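Local structure of proline dehydrogenase (Bradyrhizobium japonicum USDA 110, 3HAZ) at residues H848-A861 with H873-V887. The protein probably oxidises proline to glutamate in two steps, using FAD in a proline dehydrogenase unit and NAD in an aldehyde dehydrogenase unit. Sequence-based numbering, arbitrary orientation.
Sequences HIARMKTEARLHFA and HIFELTEAGQLTEEV. With NAD (nicotinamide-adenine-dinucleotide), chain D.
M852 sets its CB over the centre of the F875 ring, 3.4 Å from the centroid and 4° off the ring normal, a CH-pi contact. CG lies anti to the carbonyl carbon (chi1 -79°), and a further bend at chi2 turns SD toward L877 CD1 while keeping it above the F875 face at a distance, a Met-aromatic contact; K853 CG lies at the ring's edge in its plane. H873 is sandwiched: I849 CD1 covers one face, 3.6 Å from the centroid, and A861 CA the opposite one. At its edge, NE2 holds an in-plane water at 2.7 Å, and ND1 bonds to the carbonyl of A871, which fixes the ring's rotation. Helix 839-855 thus packs against the hairpin face bearing H873 and F875; strand 857-861 is the outermost, within this chain, of the aldehyde dehydrogenase unit's mixed sheet. The register slips by one where H859 and F860 stand opposite I874, a classic beta bulge; H859 N bonds to I874 O at 2.8 Å, tilted from the carbonyl plane. From this corner H859 NE2 donates to the anti lone pair of E876 OE1 at 2.7 Å, close to the imidazole plane. R857 lays its guanidinium almost parallel to that carboxylate (9°) in a long salt bridge, NH1 to OE1 3.8 Å, with OE1 over its face where no N-H points; R896 pairs with OE2. Farther along, V887 CG2 lies over the H848 ring, 3.6 Å from its centroid, next to E886, whose two carboxylate oxygens grip the ribose hydroxyls O3D and O2D of NAD.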
ATOM      1  N   HIS A 848      -8.318 -59.416 -27.020  1.00 32.28           N
ATOM      2  CA  HIS A 848      -8.792 -59.176 -25.656  1.00 37.48           C
ATOM      3  C   HIS A 848     -10.309 -59.332 -25.546  1.00 34.90           C
ATOM      4  O   HIS A 848     -10.826 -59.879 -24.566  1.00 29.68           O
ATOM      5  CB  HIS A 848      -8.390 -57.775 -25.179  1.00 35.42           C
ATOM      6  CG  HIS A 848      -8.862 -57.452 -23.796  1.00 34.68           C
ATOM      7  ND1 HIS A 848      -8.226 -57.915 -22.665  1.00 31.52           N
ATOM      8  CD2 HIS A 848      -9.908 -56.708 -23.361  1.00 33.83           C
ATOM      9  CE1 HIS A 848      -8.862 -57.478 -21.592  1.00 35.58           C
ATOM     10  NE2 HIS A 848      -9.884 -56.739 -21.987  1.00 35.63           N
ATOM     11  N   ILE A 849     -11.018 -58.835 -26.552  1.00 35.84           N
ATOM     12  CA  ILE A 849     -12.469 -58.964 -26.594  1.00 31.86           C
ATOM     13  C   ILE A 849     -12.885 -60.436 -26.645  1.00 38.00           C
ATOM     14  O   ILE A 849     -13.769 -60.866 -25.902  1.00 40.63           O
ATOM     15  CB  ILE A 849     -13.064 -58.182 -27.780  1.00 30.76           C
ATOM     16  CG1 ILE A 849     -13.114 -56.689 -27.436  1.00 31.78           C
ATOM     17  CG2 ILE A 849     -14.460 -58.708 -28.129  1.00 34.27           C
ATOM     18  CD1 ILE A 849     -13.247 -55.769 -28.631  1.00 28.99           C
ATOM     19  N   ALA A 850     -12.233 -61.211 -27.509  1.00 40.25           N
ATOM     20  CA  ALA A 850     -12.520 -62.641 -27.608  1.00 44.36           C
ATOM     21  C   ALA A 850     -12.308 -63.332 -26.262  1.00 41.08           C
ATOM     22  O   ALA A 850     -13.141 -64.119 -25.818  1.00 41.32           O
ATOM     23  CB  ALA A 850     -11.653 -63.287 -28.682  1.00 41.55           C
ATOM     24  N   ARG A 851     -11.189 -63.021 -25.615  1.00 40.69           N
ATOM     25  CA  ARG A 851     -10.865 -63.596 -24.316  1.00 41.17           C
ATOM     26  C   ARG A 851     -11.886 -63.210 -23.245  1.00 44.86           C
ATOM     27  O   ARG A 851     -12.311 -64.045 -22.445  1.00 41.79           O
ATOM     28  CB  ARG A 851      -9.463 -63.159 -23.889  1.00 47.36           C
ATOM     29  CG  ARG A 851      -9.017 -63.699 -22.540  1.00 54.62           C
ATOM     30  N   MET A 852     -12.273 -61.938 -23.228  1.00 41.41           N
ATOM     31  CA  MET A 852     -13.215 -61.440 -22.235  1.00 36.43           C
ATOM     32  C   MET A 852     -14.591 -62.069 -22.406  1.00 33.22           C
ATOM     33  O   MET A 852     -15.279 -62.339 -21.425  1.00 33.79           O
ATOM     34  CB  MET A 852     -13.318 -59.909 -22.293  1.00 34.97           C
ATOM     35  CG  MET A 852     -12.182 -59.163 -21.610  1.00 39.75           C
ATOM     36  SD  MET A 852     -12.020 -59.468 -19.832  1.00 41.69           S
ATOM     37  CE  MET A 852     -10.779 -60.764 -19.846  1.00 45.95           C
ATOM     38  N   LYS A 853     -14.994 -62.308 -23.651  1.00 29.66           N
ATOM     39  CA  LYS A 853     -16.271 -62.972 -23.897  1.00 35.46           C
ATOM     40  C   LYS A 853     -16.361 -64.352 -23.233  1.00 38.43           C
ATOM     41  O   LYS A 853     -17.447 -64.780 -22.843  1.00 37.75           O
ATOM     42  CB  LYS A 853     -16.542 -63.108 -25.396  1.00 40.76           C
ATOM     43  CG  LYS A 853     -16.891 -61.812 -26.089  1.00 35.35           C
ATOM     44  CD  LYS A 853     -17.439 -62.087 -27.478  1.00 37.13           C
ATOM     45  CE  LYS A 853     -17.505 -60.814 -28.301  1.00 38.77           C
ATOM     46  NZ  LYS A 853     -17.610 -61.130 -29.748  1.00 40.29           N
ATOM     47  N   THR A 854     -15.233 -65.051 -23.112  1.00 38.07           N
ATOM     48  CA  THR A 854     -15.240 -66.375 -22.482  1.00 44.87           C
ATOM     49  C   THR A 854     -14.935 -66.329 -20.987  1.00 46.25           C
ATOM     50  O   THR A 854     -15.050 -67.350 -20.303  1.00 38.53           O
ATOM     51  CB  THR A 854     -14.229 -67.355 -23.128  1.00 44.38           C
ATOM     52  OG1 THR A 854     -12.897 -66.913 -22.855  1.00 45.93           O
ATOM     53  CG2 THR A 854     -14.442 -67.465 -24.631  1.00 41.68           C
ATOM     54  N   GLU A 855     -14.543 -65.156 -20.487  1.00 40.57           N
ATOM     55  CA  GLU A 855     -14.162 -64.998 -19.080  1.00 46.41           C
ATOM     56  C   GLU A 855     -15.086 -64.118 -18.240  1.00 43.88           C
ATOM     57  O   GLU A 855     -15.059 -64.195 -17.014  1.00 48.39           O
ATOM     58  CB  GLU A 855     -12.741 -64.444 -18.952  1.00 51.12           C
ATOM     59  CG  GLU A 855     -11.709 -65.475 -18.561  1.00 63.54           C
ATOM     60  CD  GLU A 855     -10.832 -65.875 -19.722  1.00 78.88           C
ATOM     61  OE1 GLU A 855     -11.063 -66.962 -20.291  1.00 82.99           O
ATOM     62  OE2 GLU A 855      -9.919 -65.093 -20.068  1.00 84.29           O
ATOM     63  N   ALA A 856     -15.878 -63.269 -18.884  1.00 38.40           N
ATOM     64  CA  ALA A 856     -16.674 -62.292 -18.151  1.00 41.45           C
ATOM     65  C   ALA A 856     -18.003 -61.991 -18.846  1.00 40.56           C
ATOM     66  O   ALA A 856     -18.159 -62.261 -20.039  1.00 42.99           O
ATOM     67  CB  ALA A 856     -15.868 -61.019 -17.961  1.00 40.07           C
ATOM     68  N   ARG A 857     -18.953 -61.422 -18.106  1.00 39.10           N
ATOM     69  CA  ARG A 857     -20.267 -61.121 -18.668  1.00 36.75           C
ATOM     70  C   ARG A 857     -20.167 -60.038 -19.727  1.00 31.55           C
ATOM     71  O   ARG A 857     -19.539 -59.009 -19.508  1.00 35.92           O
ATOM     72  CB  ARG A 857     -21.271 -60.686 -17.589  1.00 44.38           C
ATOM     73  CG  ARG A 857     -22.723 -60.730 -18.089  1.00 56.18           C
ATOM     74  CD  ARG A 857     -23.744 -60.017 -17.184  1.00 59.49           C
ATOM     75  NE  ARG A 857     -23.484 -60.182 -15.755  1.00 58.31           N
ATOM     76  CZ  ARG A 857     -24.375 -59.932 -14.800  1.00 57.68           C
ATOM     77  NH1 ARG A 857     -24.047 -60.098 -13.526  1.00 60.67           N
ATOM     78  NH2 ARG A 857     -25.599 -59.527 -15.117  1.00 54.97           N
ATOM     79  N   LEU A 858     -20.780 -60.275 -20.879  1.00 29.12           N
ATOM     80  CA  LEU A 858     -20.860 -59.250 -21.908  1.00 35.16           C
ATOM     81  C   LEU A 858     -22.120 -58.415 -21.716  1.00 42.50           C
ATOM     82  O   LEU A 858     -23.232 -58.930 -21.833  1.00 39.83           O
ATOM     83  CB  LEU A 858     -20.873 -59.884 -23.295  1.00 36.33           C
ATOM     84  CG  LEU A 858     -21.073 -58.909 -24.456  1.00 41.22           C
ATOM     85  CD1 LEU A 858     -19.871 -57.979 -24.608  1.00 39.44           C
ATOM     86  CD2 LEU A 858     -21.333 -59.676 -25.743  1.00 41.79           C
ATOM     87  N   HIS A 859     -21.957 -57.131 -21.411  1.00 40.06           N
ATOM     88  CA  HIS A 859     -23.115 -56.254 -21.307  1.00 33.81           C
ATOM     89  C   HIS A 859     -23.406 -55.578 -22.642  1.00 35.57           C
ATOM     90  O   HIS A 859     -24.551 -55.266 -22.943  1.00 35.17           O
ATOM     91  CB  HIS A 859     -22.941 -55.212 -20.194  1.00 29.70           C
ATOM     92  CG  HIS A 859     -23.166 -55.756 -18.816  1.00 32.49           C
ATOM     93  ND1 HIS A 859     -24.420 -56.050 -18.329  1.00 37.99           N
ATOM     94  CD2 HIS A 859     -22.296 -56.062 -17.826  1.00 39.49           C
ATOM     95  CE1 HIS A 859     -24.315 -56.512 -17.096  1.00 36.48           C
ATOM     96  NE2 HIS A 859     -23.037 -56.531 -16.767  1.00 35.51           N
ATOM     97  N   PHE A 860     -22.372 -55.357 -23.446  1.00 31.38           N
ATOM     98  CA  PHE A 860     -22.564 -54.689 -24.728  1.00 29.20           C
ATOM     99  C   PHE A 860     -21.406 -54.928 -25.680  1.00 34.03           C
ATOM    100  O   PHE A 860     -20.240 -54.799 -25.303  1.00 34.37           O
ATOM    101  CB  PHE A 860     -22.762 -53.177 -24.537  1.00 30.86           C
ATOM    102  CG  PHE A 860     -22.994 -52.429 -25.824  1.00 32.83           C
ATOM    103  CD1 PHE A 860     -22.003 -51.628 -26.366  1.00 37.70           C
ATOM    104  CD2 PHE A 860     -24.201 -52.542 -26.499  1.00 40.70           C
ATOM    105  CE1 PHE A 860     -22.214 -50.944 -27.551  1.00 36.79           C
ATOM    106  CE2 PHE A 860     -24.418 -51.864 -27.684  1.00 39.13           C
ATOM    107  CZ  PHE A 860     -23.422 -51.065 -28.212  1.00 36.56           C
ATOM    108  N   ALA A 861     -21.745 -55.274 -26.915  1.00 35.75           N
ATOM    109  CA  ALA A 861     -20.770 -55.387 -27.987  1.00 38.47           C
ATOM    110  C   ALA A 861     -21.339 -54.659 -29.195  1.00 41.96           C
ATOM    111  O   ALA A 861     -22.181 -55.195 -29.908  1.00 44.52           O
ATOM    112  CB  ALA A 861     -20.510 -56.852 -28.319  1.00 35.83           C
ATOM    113  N   HIS A 873     -17.208 -51.764 -26.086  1.00 34.37           N
ATOM    114  CA  HIS A 873     -17.552 -53.026 -25.463  1.00 33.07           C
ATOM    115  C   HIS A 873     -17.619 -52.808 -23.964  1.00 24.46           C
ATOM    116  O   HIS A 873     -16.837 -52.040 -23.407  1.00 27.00           O
ATOM    117  CB  HIS A 873     -16.503 -54.097 -25.785  1.00 30.52           C
ATOM    118  CG  HIS A 873     -16.674 -54.736 -27.129  1.00 31.26           C
ATOM    119  ND1 HIS A 873     -16.353 -54.097 -28.307  1.00 32.39           N
ATOM    120  CD2 HIS A 873     -17.113 -55.969 -27.479  1.00 29.81           C
ATOM    121  CE1 HIS A 873     -16.597 -54.901 -29.325  1.00 35.75           C
ATOM    122  NE2 HIS A 873     -17.061 -56.043 -28.851  1.00 32.85           N
ATOM    123  N   ILE A 874     -18.557 -53.480 -23.309  1.00 24.86           N
ATOM    124  CA  ILE A 874     -18.629 -53.433 -21.864  1.00 24.62           C
ATOM    125  C   ILE A 874     -18.652 -54.847 -21.317  1.00 28.37           C
ATOM    126  O   ILE A 874     -19.542 -55.636 -21.642  1.00 23.49           O
ATOM    127  CB  ILE A 874     -19.885 -52.688 -21.376  1.00 23.73           C
ATOM    128  CG1 ILE A 874     -19.925 -51.274 -21.965  1.00 26.90           C
ATOM    129  CG2 ILE A 874     -19.905 -52.653 -19.855  1.00 15.23           C
ATOM    130  CD1 ILE A 874     -21.289 -50.608 -21.872  1.00 27.45           C
ATOM    131  N   PHE A 875     -17.660 -55.165 -20.494  1.00 25.32           N
ATOM    132  CA  PHE A 875     -17.624 -56.444 -19.803  1.00 29.86           C
ATOM    133  C   PHE A 875     -17.721 -56.192 -18.313  1.00 33.13           C
ATOM    134  O   PHE A 875     -17.212 -55.187 -17.806  1.00 23.82           O
ATOM    135  CB  PHE A 875     -16.324 -57.200 -20.100  1.00 26.43           C
ATOM    136  CG  PHE A 875     -16.179 -57.617 -21.527  1.00 24.56           C
ATOM    137  CD1 PHE A 875     -15.394 -56.879 -22.400  1.00 24.32           C
ATOM    138  CD2 PHE A 875     -16.826 -58.746 -22.002  1.00 28.63           C
ATOM    139  CE1 PHE A 875     -15.267 -57.261 -23.720  1.00 32.02           C
ATOM    140  CE2 PHE A 875     -16.698 -59.131 -23.317  1.00 29.33           C
ATOM    141  CZ  PHE A 875     -15.915 -58.391 -24.177  1.00 33.72           C
ATOM    142  N   GLU A 876     -18.379 -57.106 -17.612  1.00 28.88           N
ATOM    143  CA  GLU A 876     -18.382 -57.070 -16.158  1.00 27.70           C
ATOM    144  C   GLU A 876     -17.518 -58.206 -15.634  1.00 27.23           C
ATOM    145  O   GLU A 876     -17.685 -59.364 -16.021  1.00 28.38           O
ATOM    146  CB  GLU A 876     -19.807 -57.163 -15.591  1.00 26.60           C
ATOM    147  CG  GLU A 876     -19.844 -57.336 -14.073  1.00 30.27           C
ATOM    148  CD  GLU A 876     -21.236 -57.168 -13.482  1.00 34.51           C
ATOM    149  OE1 GLU A 876     -22.186 -56.879 -14.239  1.00 31.42           O
ATOM    150  OE2 GLU A 876     -21.376 -57.312 -12.252  1.00 33.50           O
ATOM    151  N   LEU A 877     -16.583 -57.853 -14.766  1.00 29.39           N
ATOM    152  CA  LEU A 877     -15.675 -58.802 -14.151  1.00 30.72           C
ATOM    153  C   LEU A 877     -16.241 -59.230 -12.811  1.00 35.11           C
ATOM    154  O   LEU A 877     -16.939 -58.458 -12.152  1.00 30.67           O
ATOM    155  CB  LEU A 877     -14.327 -58.120 -13.901  1.00 23.35           C
ATOM    156  CG  LEU A 877     -13.243 -58.041 -14.979  1.00 35.52           C
ATOM    157  CD1 LEU A 877     -13.817 -58.142 -16.390  1.00 36.04           C
ATOM    158  CD2 LEU A 877     -12.392 -56.760 -14.781  1.00 22.60           C
ATOM    159  N   THR A 878     -15.912 -60.448 -12.397  1.00 37.59           N
ATOM    160  CA  THR A 878     -16.208 -60.906 -11.048  1.00 37.20           C
ATOM    161  C   THR A 878     -15.335 -60.145 -10.065  1.00 38.29           C
ATOM    162  O   THR A 878     -15.801 -59.700  -9.018  1.00 37.15           O
ATOM    163  CB  THR A 878     -15.924 -62.412 -10.893  1.00 44.31           C
ATOM    164  OG1 THR A 878     -16.847 -63.160 -11.693  1.00 46.56           O
ATOM    165  CG2 THR A 878     -16.063 -62.834  -9.442  1.00 38.09           C
ATOM    166  N   GLU A 879     -14.060 -59.997 -10.409  1.00 39.44           N
ATOM    167  CA  GLU A 879     -13.139 -59.210  -9.595  1.00 39.28           C
ATOM    168  C   GLU A 879     -12.140 -58.440 -10.464  1.00 34.34           C
ATOM    169  O   GLU A 879     -11.850 -58.837 -11.595  1.00 31.80           O
ATOM    170  CB  GLU A 879     -12.410 -60.101  -8.588  1.00 48.55           C
ATOM    171  CG  GLU A 879     -11.659 -61.254  -9.214  1.00 58.22           C
ATOM    172  CD  GLU A 879     -11.136 -62.230  -8.180  1.00 69.67           C
ATOM    173  OE1 GLU A 879     -11.295 -61.960  -6.970  1.00 75.50           O
ATOM    174  OE2 GLU A 879     -10.564 -63.267  -8.580  1.00 66.06           O
ATOM    175  N   ALA A 880     -11.624 -57.337  -9.924  1.00 30.11           N
ATOM    176  CA  ALA A 880     -10.754 -56.440 -10.676  1.00 37.39           C
ATOM    177  C   ALA A 880      -9.488 -57.154 -11.130  1.00 34.42           C
ATOM    178  O   ALA A 880      -8.923 -56.826 -12.169  1.00 29.51           O
ATOM    179  CB  ALA A 880     -10.400 -55.219  -9.840  1.00 32.55           C
ATOM    180  N   GLY A 881      -9.055 -58.132 -10.338  1.00 40.22           N
ATOM    181  CA  GLY A 881      -7.869 -58.908 -10.650  1.00 35.20           C
ATOM    182  C   GLY A 881      -7.902 -59.549 -12.027  1.00 34.35           C
ATOM    183  O   GLY A 881      -6.860 -59.914 -12.563  1.00 35.81           O
ATOM    184  N   GLN A 882      -9.090 -59.685 -12.608  1.00 31.59           N
ATOM    185  CA  GLN A 882      -9.202 -60.256 -13.950  1.00 32.01           C
ATOM    186  C   GLN A 882      -8.665 -59.312 -15.022  1.00 38.29           C
ATOM    187  O   GLN A 882      -8.335 -59.748 -16.122  1.00 37.07           O
ATOM    188  CB  GLN A 882     -10.648 -60.626 -14.279  1.00 32.89           C
ATOM    189  CG  GLN A 882     -11.249 -61.688 -13.389  1.00 35.58           C
ATOM    190  CD  GLN A 882     -12.702 -61.948 -13.723  1.00 34.39           C
ATOM    191  OE1 GLN A 882     -13.602 -61.525 -13.001  1.00 36.68           O
ATOM    192  NE2 GLN A 882     -12.942 -62.632 -14.835  1.00 41.60           N
ATOM    193  N   LEU A 883      -8.597 -58.021 -14.709  1.00 35.17           N
ATOM    194  CA  LEU A 883      -8.016 -57.048 -15.633  1.00 33.51           C
ATOM    195  C   LEU A 883      -6.564 -56.791 -15.252  1.00 32.29           C
ATOM    196  O   LEU A 883      -6.287 -56.211 -14.203  1.00 34.85           O
ATOM    197  CB  LEU A 883      -8.810 -55.738 -15.620  1.00 31.38           C
ATOM    198  CG  LEU A 883      -8.343 -54.647 -16.588  1.00 31.17           C
ATOM    199  CD1 LEU A 883      -8.409 -55.157 -18.015  1.00 27.43           C
ATOM    200  CD2 LEU A 883      -9.177 -53.366 -16.432  1.00 23.66           C
ATOM    201  N   THR A 884      -5.636 -57.225 -16.099  1.00 37.73           N
ATOM    202  CA  THR A 884      -4.217 -57.148 -15.759  1.00 41.99           C
ATOM    203  C   THR A 884      -3.373 -56.313 -16.720  1.00 43.18           C
ATOM    204  O   THR A 884      -2.178 -56.125 -16.493  1.00 41.71           O
ATOM    205  CB  THR A 884      -3.582 -58.551 -15.657  1.00 44.56           C
ATOM    206  OG1 THR A 884      -3.891 -59.304 -16.836  1.00 42.34           O
ATOM    207  CG2 THR A 884      -4.109 -59.284 -14.432  1.00 49.58           C
ATOM    208  N   GLU A 885      -3.980 -55.818 -17.792  1.00 36.95           N
ATOM    209  CA  GLU A 885      -3.225 -55.019 -18.748  1.00 43.19           C
ATOM    210  C   GLU A 885      -3.993 -53.774 -19.148  1.00 41.45           C
ATOM    211  O   GLU A 885      -5.219 -53.725 -19.037  1.00 34.94           O
ATOM    212  CB  GLU A 885      -2.920 -55.828 -20.008  1.00 52.19           C
ATOM    213  CG  GLU A 885      -3.039 -57.327 -19.845  1.00 59.80           C
ATOM    214  CD  GLU A 885      -3.492 -58.004 -21.128  1.00 70.65           C
ATOM    215  OE1 GLU A 885      -2.894 -57.718 -22.190  1.00 68.69           O
ATOM    216  OE2 GLU A 885      -4.451 -58.810 -21.072  1.00 69.78           O
ATOM    217  N   GLU A 886      -3.262 -52.766 -19.612  1.00 33.44           N
ATOM    218  CA  GLU A 886      -3.882 -51.639 -20.281  1.00 31.54           C
ATOM    219  C   GLU A 886      -4.280 -52.089 -21.685  1.00 35.27           C
ATOM    220  O   GLU A 886      -3.428 -52.468 -22.487  1.00 32.78           O
ATOM    221  CB  GLU A 886      -2.905 -50.466 -20.367  1.00 29.93           C
ATOM    222  CG  GLU A 886      -3.490 -49.201 -21.004  1.00 38.13           C
ATOM    223  CD  GLU A 886      -2.417 -48.183 -21.383  1.00 33.77           C
ATOM    224  OE1 GLU A 886      -1.370 -48.600 -21.921  1.00 32.06           O
ATOM    225  OE2 GLU A 886      -2.618 -46.971 -21.145  1.00 31.61           O
ATOM    226  N   VAL A 887      -5.575 -52.066 -21.975  1.00 26.94           N
ATOM    227  CA  VAL A 887      -6.057 -52.397 -23.310  1.00 29.04           C
ATOM    228  C   VAL A 887      -6.486 -51.103 -23.986  1.00 33.28           C
ATOM    229  O   VAL A 887      -7.463 -50.468 -23.575  1.00 30.66           O
ATOM    230  CB  VAL A 887      -7.233 -53.394 -23.247  1.00 36.33           C
ATOM    231  CG1 VAL A 887      -7.509 -53.986 -24.628  1.00 33.35           C
ATOM    232  CG2 VAL A 887      -6.916 -54.501 -22.259  1.00 34.12           C
TER
HETATM  233  PA  NAD D2003       4.993 -47.212 -27.737  0.55 28.07           P
HETATM  234  O1A NAD D2003       5.809 -47.711 -26.405  0.55 22.47           O
HETATM  235  O2A NAD D2003       4.530 -48.379 -28.504  0.55 33.15           O
HETATM  236  O5B NAD D2003       6.048 -46.301 -28.656  0.55 37.48           O
HETATM  237  C5B NAD D2003       5.933 -44.885 -28.636  0.55 36.36           C
HETATM  238  C4B NAD D2003       7.200 -44.212 -29.188  0.55 35.10           C
HETATM  239  O4B NAD D2003       8.475 -44.826 -28.761  0.55 35.05           O
HETATM  240  C3B NAD D2003       7.341 -44.228 -30.765  0.55 23.68           C
HETATM  241  O3B NAD D2003       7.639 -43.051 -31.451  0.55 29.06           O
HETATM  242  C2B NAD D2003       8.182 -45.484 -30.976  0.55 31.06           C
HETATM  243  O2B NAD D2003       8.608 -45.837 -32.273  0.55 31.57           O
HETATM  244  C1B NAD D2003       9.170 -45.313 -29.905  0.55 34.41           C
HETATM  245  N9A NAD D2003       9.845 -46.580 -29.585  0.55 37.28           N
HETATM  246  C8A NAD D2003       9.363 -47.838 -29.753  0.55 37.20           C
HETATM  247  N7A NAD D2003      10.359 -48.752 -29.298  0.55 37.31           N
HETATM  248  C5A NAD D2003      11.467 -47.999 -28.845  0.55 39.31           C
HETATM  249  C6A NAD D2003      12.693 -48.376 -28.309  0.55 36.32           C
HETATM  250  N6A NAD D2003      13.000 -49.786 -28.134  0.55 33.86           N
HETATM  251  N1A NAD D2003      13.598 -47.430 -27.948  0.55 37.26           N
HETATM  252  C2A NAD D2003      13.300 -46.089 -28.116  0.55 37.56           C
HETATM  253  N3A NAD D2003      12.094 -45.715 -28.644  0.55 37.47           N
HETATM  254  C4A NAD D2003      11.175 -46.675 -29.010  0.55 36.06           C
HETATM  255  O3  NAD D2003       3.711 -46.218 -27.307  0.55 43.06           O
HETATM  256  PN  NAD D2003       2.500 -45.903 -28.417  0.55 40.60           P
HETATM  257  O1N NAD D2003       1.951 -47.344 -29.048  0.55 53.52           O
HETATM  258  O2N NAD D2003       3.016 -45.045 -29.486  0.55 31.14           O
HETATM  259  O5D NAD D2003       1.230 -45.124 -27.666  0.55 40.85           O
HETATM  260  C5D NAD D2003       0.410 -45.836 -26.751  0.55 39.49           C
HETATM  261  C4D NAD D2003       0.949 -45.790 -25.305  0.55 37.60           C
HETATM  262  O4D NAD D2003       1.523 -44.490 -24.849  0.55 30.05           O
HETATM  263  C3D NAD D2003       0.038 -46.258 -24.090  0.55 19.55           C
HETATM  264  O3D NAD D2003       0.479 -47.306 -23.260  0.55 15.19           O
HETATM  265  C2D NAD D2003      -0.286 -44.888 -23.455  0.55 29.69           C
HETATM  266  O2D NAD D2003      -1.060 -44.790 -22.275  0.55 32.90           O
HETATM  267  C1D NAD D2003       1.015 -44.204 -23.562  0.55 26.77           C
HETATM  268  N1N NAD D2003       0.786 -42.758 -23.449  0.55 26.34           N
HETATM  269  C2N NAD D2003       0.890 -42.141 -22.188  0.55 22.54           C
HETATM  270  C3N NAD D2003       0.645 -40.707 -22.065  0.55 24.47           C
HETATM  271  C7N NAD D2003       0.771 -40.031 -20.688  0.55 17.17           C
HETATM  272  O7N NAD D2003       0.782 -38.854 -20.621  0.55 20.78           O
HETATM  273  N7N NAD D2003       1.014 -40.831 -19.505  0.55 18.34           N
HETATM  274  C4N NAD D2003       0.283 -39.911 -23.264  0.55 34.79           C
HETATM  275  C5N NAD D2003       0.183 -40.524 -24.515  0.55 31.67           C
HETATM  276  C6N NAD D2003       0.433 -41.977 -24.644  0.55 26.83           C
HETATM  277  O   HOH W   1     -17.395 -58.015 -30.696  1.00 31.53           O
HETATM  278  O   HOH W   2     -16.198 -63.042 -14.490  1.00 38.81           O